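Local structure of phosphate-specific transport system accessory protein PhoU homolog (Pseudomonas aeruginosa, 4Q25) at residues 131-134 / 135-138; 155-158 / 159-163; 201-204 / 205-209. The protein probably takes part in regulating phosphate uptake, as a homodimeric, all-helical cytoplasmic accessory protein of the phosphate-specific transport system. All blocks are in the same frame, centred on the assembly; numbering follows the deposited sequence.

Contact 1: residues 131-134 / 135-138; sequences RHIG and SQVQ
The carbonyl oxygen of Arg131 is met twice by Ser135. Ser135 N donates to Arg131 O over 3.0 Å, and Ser135 OG stands 3.1 Å from the same Arg131 O. Ser135 OG also lies 3.0 Å from His132 O, so a single hydroxyl proton has two carbonyls to choose from and the model does not settle between them. With chi1 at 59°, OG sits between its own backbone N and carbonyl carbon and is folded back onto the preceding turn of helix 127-149.

On the next flank the extended Gln136 side chain lays its amide over one face of the His132 imidazole. Ring and amide planes are 37° apart, and Gln136 NE2 is 3.5 Å above the plane of the His132 ring, displaced toward its rim. Both groups are held from helix 153-183: Glu169 accepts from His132 NE2 and from Gln136 NE2, while Tyr162 OH makes a probable hydrogen bond with Gln136 OE1.

The inward side is apolar, Ile133 CG2 packing alongside Val137 CG2 at 3.7 Å. The turn thus separates apolar packing from a polar outer side, where Glu169 could stabilise positive charge on His132, although the bond itself needs only a proton on NE2.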
loop_
_atom_site.group_PDB
_atom_site.type_symbol
_atom_site.label_atom_id
_atom_site.label_comp_id
_atom_site.label_asym_id
_atom_site.label_seq_id
_atom_site.Cartn_x
_atom_site.Cartn_y
_atom_site.Cartn_z
ATOM N N ARG A 131 -20.039 -7.751 -0.355
ATOM C CA ARG A 131 -20.379 -8.100 -1.732
ATOM C C ARG A 131 -20.590 -6.861 -2.591
ATOM O O ARG A 131 -20.140 -6.804 -3.708
ATOM C CB ARG A 131 -21.625 -8.987 -1.769
ATOM C CG ARG A 131 -22.251 -9.197 -3.145
ATOM C CD ARG A 131 -21.331 -9.938 -4.080
ATOM N NE ARG A 131 -21.336 -11.369 -3.794
ATOM C CZ ARG A 131 -20.412 -12.245 -4.168
ATOM N NH1 ARG A 131 -19.343 -11.872 -4.848
ATOM N NH2 ARG A 131 -20.577 -13.512 -3.848
ATOM N N HIS A 132 -21.268 -5.868 -2.050
ATOM C CA HIS A 132 -21.560 -4.653 -2.782
ATOM C C HIS A 132 -20.320 -3.829 -3.115
ATOM O O HIS A 132 -20.113 -3.436 -4.269
ATOM C CB HIS A 132 -22.538 -3.805 -1.982
ATOM C CG HIS A 132 -22.820 -2.482 -2.602
ATOM N ND1 HIS A 132 -23.182 -2.356 -3.926
ATOM C CD2 HIS A 132 -22.792 -1.227 -2.092
ATOM C CE1 HIS A 132 -23.365 -1.078 -4.206
ATOM N NE2 HIS A 132 -23.123 -0.371 -3.117
ATOM N N ILE A 133 -19.507 -3.554 -2.107
ATOM C CA ILE A 133 -18.259 -2.814 -2.301
ATOM C C ILE A 133 -17.284 -3.615 -3.168
ATOM O O ILE A 133 -16.636 -3.087 -4.077
ATOM C CB ILE A 133 -17.673 -2.427 -0.934
ATOM C CG1 ILE A 133 -18.593 -1.407 -0.283
ATOM C CG2 ILE A 133 -16.264 -1.893 -1.073
ATOM C CD1 ILE A 133 -18.164 -0.909 1.065
ATOM N N GLY A 134 -17.234 -4.920 -2.942
ATOM C CA GLY A 134 -16.343 -5.780 -3.705
ATOM C C GLY A 134 -16.647 -5.817 -5.193
ATOM O O GLY A 134 -15.735 -5.897 -6.039
ATOM N N SER A 135 -17.929 -5.805 -5.534
ATOM C CA SER A 135 -18.300 -5.927 -6.939
ATOM C C SER A 135 -18.039 -4.606 -7.646
ATOM O O SER A 135 -17.661 -4.578 -8.805
ATOM C CB SER A 135 -19.755 -6.358 -7.110
ATOM O OG SER A 135 -20.588 -5.425 -6.485
ATOM N N GLN A 136 -18.220 -3.520 -6.922
ATOM C CA GLN A 136 -17.940 -2.204 -7.454
ATOM C C GLN A 136 -16.457 -2.002 -7.728
ATOM O O GLN A 136 -16.048 -1.585 -8.802
ATOM C CB GLN A 136 -18.400 -1.165 -6.473
ATOM C CG GLN A 136 -19.911 -0.955 -6.477
ATOM C CD GLN A 136 -20.356 -0.062 -5.343
ATOM O OE1 GLN A 136 -21.196 0.796 -5.528
ATOM N NE2 GLN A 136 -19.777 -0.242 -4.175
ATOM N N VAL A 137 -15.657 -2.337 -6.737
ATOM C CA VAL A 137 -14.218 -2.137 -6.786
ATOM C C VAL A 137 -13.569 -3.077 -7.822
ATOM O O VAL A 137 -12.593 -2.734 -8.465
ATOM C CB VAL A 137 -13.714 -2.341 -5.352
ATOM C CG1 VAL A 137 -12.207 -2.285 -5.250
ATOM C CG2 VAL A 137 -14.516 -1.521 -4.342
ATOM N N GLN A 138 -14.137 -4.256 -8.001
ATOM C CA GLN A 138 -13.719 -5.139 -9.067
ATOM C C GLN A 138 -14.043 -4.493 -10.410
ATOM O O GLN A 138 -13.244 -4.606 -11.342
ATOM C CB GLN A 138 -14.411 -6.485 -8.960
ATOM C CG GLN A 138 -14.000 -7.524 -10.024
ATOM C CD GLN A 138 -14.707 -8.854 -9.804
ATOM O OE1 GLN A 138 -14.871 -9.291 -8.670
ATOM N NE2 GLN A 138 -15.166 -9.493 -10.883
#

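Contact 2: residues 155-158 / 159-163; sequences LALS and VAQYD
Residues 155-163 lie near the start of helix 153-183, one of the long helices of the PhoU bundle, and four main-chain bonds between 155-158 and 159-163 follow the alpha-helical i to i+4 pattern. Val159 N donates to Leu155 O, and Ala160 N reaches Ala156 O at 3.1 Å with an almost straight N-H...O angle of 178°. Gln161 N and Tyr162 N continue the series to Leu157 O and Ser158 O.

Packing on the buried flank joins this helix to its neighbours: Ala156 and Val159 both rest on Ala212 of helix 188-220, and Val159 also touches Glu143 of helix 127-149.

Among the polar side chains, Tyr162 points away to helix 127-149 and Asp163 turns its carboxylate toward helix 188-220. Ser158 OG folds back to Leu155 O, but the modelled separation of 2.4 Å is too short to be trusted.

On the exposed flank the contact is between Leu157 and Gln161. Gln161 CG lies anti to the carbonyl carbon (chi1 -75°) and the chain runs on extended, which carries the amide back across the leucine, where Gln161 NE2 touches Leu157 CG at 3.6 Å and Leu157 CD1 at 3.7 Å.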
loop_
_atom_site.group_PDB
_atom_site.type_symbol
_atom_site.label_atom_id
_atom_site.label_comp_id
_atom_site.label_asym_id
_atom_site.label_seq_id
_atom_site.Cartn_x
_atom_site.Cartn_y
_atom_site.Cartn_z
ATOM N N LEU A 155 -13.418 7.300 -19.714
ATOM C CA LEU A 155 -13.733 6.202 -18.820
ATOM C C LEU A 155 -12.904 6.316 -17.540
ATOM O O LEU A 155 -13.434 6.269 -16.425
ATOM C CB LEU A 155 -13.430 4.871 -19.499
ATOM C CG LEU A 155 -13.776 3.642 -18.671
ATOM C CD1 LEU A 155 -15.184 3.759 -18.086
ATOM C CD2 LEU A 155 -13.650 2.376 -19.513
ATOM N N ALA A 156 -11.607 6.525 -17.734
ATOM C CA ALA A 156 -10.651 6.626 -16.654
ATOM C C ALA A 156 -11.075 7.650 -15.656
ATOM O O ALA A 156 -10.947 7.427 -14.433
ATOM C CB ALA A 156 -9.275 6.978 -17.192
ATOM N N LEU A 157 -11.572 8.778 -16.160
ATOM C CA LEU A 157 -11.970 9.867 -15.269
ATOM C C LEU A 157 -13.095 9.432 -14.343
ATOM O O LEU A 157 -13.082 9.754 -13.154
ATOM C CB LEU A 157 -12.396 11.123 -16.054
ATOM C CG LEU A 157 -12.990 12.272 -15.228
ATOM C CD1 LEU A 157 -12.108 12.626 -14.038
ATOM C CD2 LEU A 157 -13.241 13.517 -16.091
ATOM N N SER A 158 -14.065 8.705 -14.889
ATOM C CA SER A 158 -15.244 8.310 -14.117
ATOM C C SER A 158 -14.885 7.265 -13.040
ATOM O O SER A 158 -15.377 7.331 -11.912
ATOM C CB SER A 158 -16.314 7.775 -15.040
ATOM O OG SER A 158 -15.711 6.903 -15.963
ATOM N N VAL A 159 -14.008 6.326 -13.397
ATOM C CA VAL A 159 -13.394 5.423 -12.421
ATOM C C VAL A 159 -12.872 6.210 -11.231
ATOM O O VAL A 159 -13.317 6.026 -10.070
ATOM C CB VAL A 159 -12.258 4.611 -13.035
ATOM C CG1 VAL A 159 -11.484 3.869 -11.955
ATOM C CG2 VAL A 159 -12.810 3.628 -14.056
ATOM N N ALA A 160 -11.952 7.114 -11.512
ATOM C CA ALA A 160 -11.375 7.943 -10.456
ATOM C C ALA A 160 -12.437 8.661 -9.633
ATOM O O ALA A 160 -12.312 8.789 -8.410
ATOM C CB ALA A 160 -10.400 8.950 -11.056
ATOM N N GLN A 161 -13.486 9.130 -10.297
ATOM C CA GLN A 161 -14.572 9.815 -9.605
ATOM C C GLN A 161 -15.408 8.863 -8.775
ATOM O O GLN A 161 -15.926 9.242 -7.732
ATOM C CB GLN A 161 -15.495 10.510 -10.610
ATOM C CG GLN A 161 -14.931 11.785 -11.217
ATOM C CD GLN A 161 -15.715 12.224 -12.451
ATOM O OE1 GLN A 161 -16.498 11.449 -13.014
ATOM N NE2 GLN A 161 -15.495 13.469 -12.889
ATOM N N TYR A 162 -15.568 7.629 -9.242
ATOM C CA TYR A 162 -16.390 6.670 -8.512
ATOM C C TYR A 162 -15.756 6.220 -7.195
ATOM O O TYR A 162 -16.443 5.639 -6.359
ATOM C CB TYR A 162 -16.687 5.446 -9.357
ATOM C CG TYR A 162 -17.927 4.707 -8.900
ATOM C CD1 TYR A 162 -19.202 5.222 -9.161
ATOM C CD2 TYR A 162 -17.833 3.496 -8.213
ATOM C CE1 TYR A 162 -20.340 4.562 -8.740
ATOM C CE2 TYR A 162 -18.971 2.823 -7.799
ATOM C CZ TYR A 162 -20.222 3.356 -8.069
ATOM O OH TYR A 162 -21.355 2.682 -7.674
ATOM N N ASP A 163 -14.456 6.482 -7.029
ATOM C CA ASP A 163 -13.743 6.104 -5.832
ATOM C C ASP A 163 -14.272 6.860 -4.652
ATOM O O ASP A 163 -14.261 6.350 -3.552
ATOM C CB ASP A 163 -12.238 6.352 -5.960
ATOM C CG ASP A 163 -11.444 5.649 -4.868
ATOM O OD1 ASP A 163 -11.814 4.525 -4.522
ATOM O OD2 ASP A 163 -10.454 6.198 -4.363
#

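Contact 3: residues 201-204 / 205-209; sequences LERI and GDHAR
Arg203 starts with CG anti to its carbonyl carbon (chi1 -70°) and then bends at chi2 and chi3, which curls the guanidinium forward over the following turn. Asp206 has the same first torsion (chi1 -66°), and its carboxylate leans back toward the arginine. The two side chains cross at about a right angle, their flat groups turned 68° against each other. Asp206 OD2 lies at the edge of the guanidinium, near its plane, and takes a weak hydrogen bond from Arg203 NH2 at 3.3 Å as part of a salt bridge; Arg203 NE is 3.5 Å from Asp206 OD2.

This i to i+3 pair opens a salt-bridge network in which Asp206 is buried while the arginines reach outward. Arg209 NH2 faces Asp206 OD1 at a long 3.9 Å, and that oxygen is well out of the guanidinium plane, so the link is one of charge alone. Arg209 also pairs with Asp163 of helix 153-183. Glu202 and Asp206 fit the E(D)XXXD motif of the PhoU family, as do Asp163 and Asp167; such acids bind metal in some relatives, though no metal is modelled here. Glu202 OE1 stands near Asp167, and Glu202 OE2 pairs with Arg199.

The His207 ring crosses Arg203 obliquely, His207 NE2 lying 3.5 Å from Arg203 NH1, while ND1 is bonded to Asp99. His207 CD2 comes 3.1 Å from Arg203 O, the oxygen that accepts the His207 amide. On another flank Ile204 packs against Val137 of helix 127-149 and Ile103 of helix 84-120, and Ile204 O receives Ala208 N at 3.0 Å.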
loop_
_atom_site.group_PDB
_atom_site.type_symbol
_atom_site.label_atom_id
_atom_site.label_comp_id
_atom_site.label_asym_id
_atom_site.label_seq_id
_atom_site.Cartn_x
_atom_site.Cartn_y
_atom_site.Cartn_z
ATOM N N LEU A 201 -10.892 -4.009 0.416
ATOM C CA LEU A 201 -11.652 -3.708 -0.809
ATOM C C LEU A 201 -11.577 -2.186 -1.164
ATOM O O LEU A 201 -11.438 -1.810 -2.311
ATOM C CB LEU A 201 -13.097 -4.201 -0.670
ATOM C CG LEU A 201 -13.248 -5.726 -0.626
ATOM C CD1 LEU A 201 -14.693 -6.129 -0.365
ATOM C CD2 LEU A 201 -12.754 -6.363 -1.910
ATOM N N GLU A 202 -11.634 -1.332 -0.165
ATOM C CA GLU A 202 -11.508 0.093 -0.368
ATOM C C GLU A 202 -10.154 0.445 -0.972
ATOM O O GLU A 202 -10.069 1.286 -1.856
ATOM C CB GLU A 202 -11.685 0.847 0.943
ATOM C CG GLU A 202 -11.645 2.340 0.742
ATOM C CD GLU A 202 -11.748 3.151 2.014
ATOM O OE1 GLU A 202 -12.195 4.311 1.926
ATOM O OE2 GLU A 202 -11.368 2.653 3.088
ATOM N N ARG A 203 -9.098 -0.201 -0.487
ATOM C CA ARG A 203 -7.781 0.009 -1.028
ATOM C C ARG A 203 -7.686 -0.492 -2.457
ATOM O O ARG A 203 -7.041 0.108 -3.300
ATOM C CB ARG A 203 -6.747 -0.698 -0.182
ATOM C CG ARG A 203 -6.511 -0.093 1.197
ATOM C CD ARG A 203 -5.219 0.678 1.218
ATOM N NE ARG A 203 -5.304 1.959 0.519
ATOM C CZ ARG A 203 -4.286 2.571 -0.094
ATOM N NH1 ARG A 203 -3.055 2.024 -0.160
ATOM N NH2 ARG A 203 -4.516 3.739 -0.684
ATOM N N ILE A 204 -8.316 -1.613 -2.744
ATOM C CA ILE A 204 -8.346 -2.067 -4.126
ATOM C C ILE A 204 -8.951 -0.981 -5.061
ATOM O O ILE A 204 -8.451 -0.747 -6.146
ATOM C CB ILE A 204 -9.063 -3.398 -4.226
ATOM C CG1 ILE A 204 -8.174 -4.472 -3.592
ATOM C CG2 ILE A 204 -9.376 -3.759 -5.676
ATOM C CD1 ILE A 204 -8.862 -5.803 -3.419
ATOM N N GLY A 205 -9.990 -0.308 -4.598
ATOM C CA GLY A 205 -10.587 0.782 -5.335
ATOM C C GLY A 205 -9.695 2.002 -5.404
ATOM O O GLY A 205 -9.662 2.662 -6.429
ATOM N N ASP A 206 -8.996 2.321 -4.314
ATOM C CA ASP A 206 -7.988 3.388 -4.356
ATOM C C ASP A 206 -6.935 3.103 -5.428
ATOM O O ASP A 206 -6.589 4.000 -6.170
ATOM C CB ASP A 206 -7.315 3.581 -3.007
ATOM C CG ASP A 206 -8.251 4.086 -1.955
ATOM O OD1 ASP A 206 -9.430 4.408 -2.262
ATOM O OD2 ASP A 206 -7.800 4.111 -0.795
ATOM N N HIS A 207 -6.463 1.856 -5.547
ATOM C CA HIS A 207 -5.462 1.524 -6.568
ATOM C C HIS A 207 -6.001 1.501 -8.020
ATOM O O HIS A 207 -5.286 1.808 -8.971
ATOM C CB HIS A 207 -4.775 0.198 -6.247
ATOM C CG HIS A 207 -3.878 0.262 -5.053
ATOM N ND1 HIS A 207 -2.633 0.840 -5.095
ATOM C CD2 HIS A 207 -4.033 -0.217 -3.795
ATOM C CE1 HIS A 207 -2.072 0.736 -3.905
ATOM N NE2 HIS A 207 -2.915 0.120 -3.096
ATOM N N ALA A 208 -7.241 1.102 -8.196
ATOM C CA ALA A 208 -7.874 1.214 -9.497
ATOM C C ALA A 208 -7.920 2.674 -9.927
ATOM O O ALA A 208 -7.667 2.986 -11.073
ATOM C CB ALA A 208 -9.286 0.658 -9.454
ATOM N N ARG A 209 -8.249 3.546 -8.989
ATOM C CA ARG A 209 -8.275 4.982 -9.191
ATOM C C ARG A 209 -6.917 5.497 -9.582
ATOM O O ARG A 209 -6.821 6.266 -10.522
ATOM C CB ARG A 209 -8.767 5.693 -7.933
ATOM C CG ARG A 209 -8.814 7.202 -8.004
ATOM C CD ARG A 209 -7.732 7.842 -7.154
ATOM N NE ARG A 209 -8.146 7.982 -5.763
ATOM C CZ ARG A 209 -7.440 7.572 -4.704
ATOM N NH1 ARG A 209 -6.251 6.986 -4.851
ATOM N NH2 ARG A 209 -7.935 7.754 -3.478
#

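How the contacts relate
The three contacts follow one another along the chain, on helices 127-149, 153-183 and 188-220, all in the second of its two PhoU domains. The centre of contact 3 lies about 10 Å from that of contact 1 and about 11 Å from that of contact 2, while the centres of contacts 1 and 2 are about 15 Å apart. Contact 3 is also the deepest, its centre about 6 Å from that of the chain. Each pair of the three helices is joined, 1 to 3 by apolar packing and the others by polar links. Contacts 2 and 3 bring two acidic motifs face to face, Asp163 OD2 lying 2.9 Å from Asp206 OD1, consistent with the metal site of some PhoU relatives.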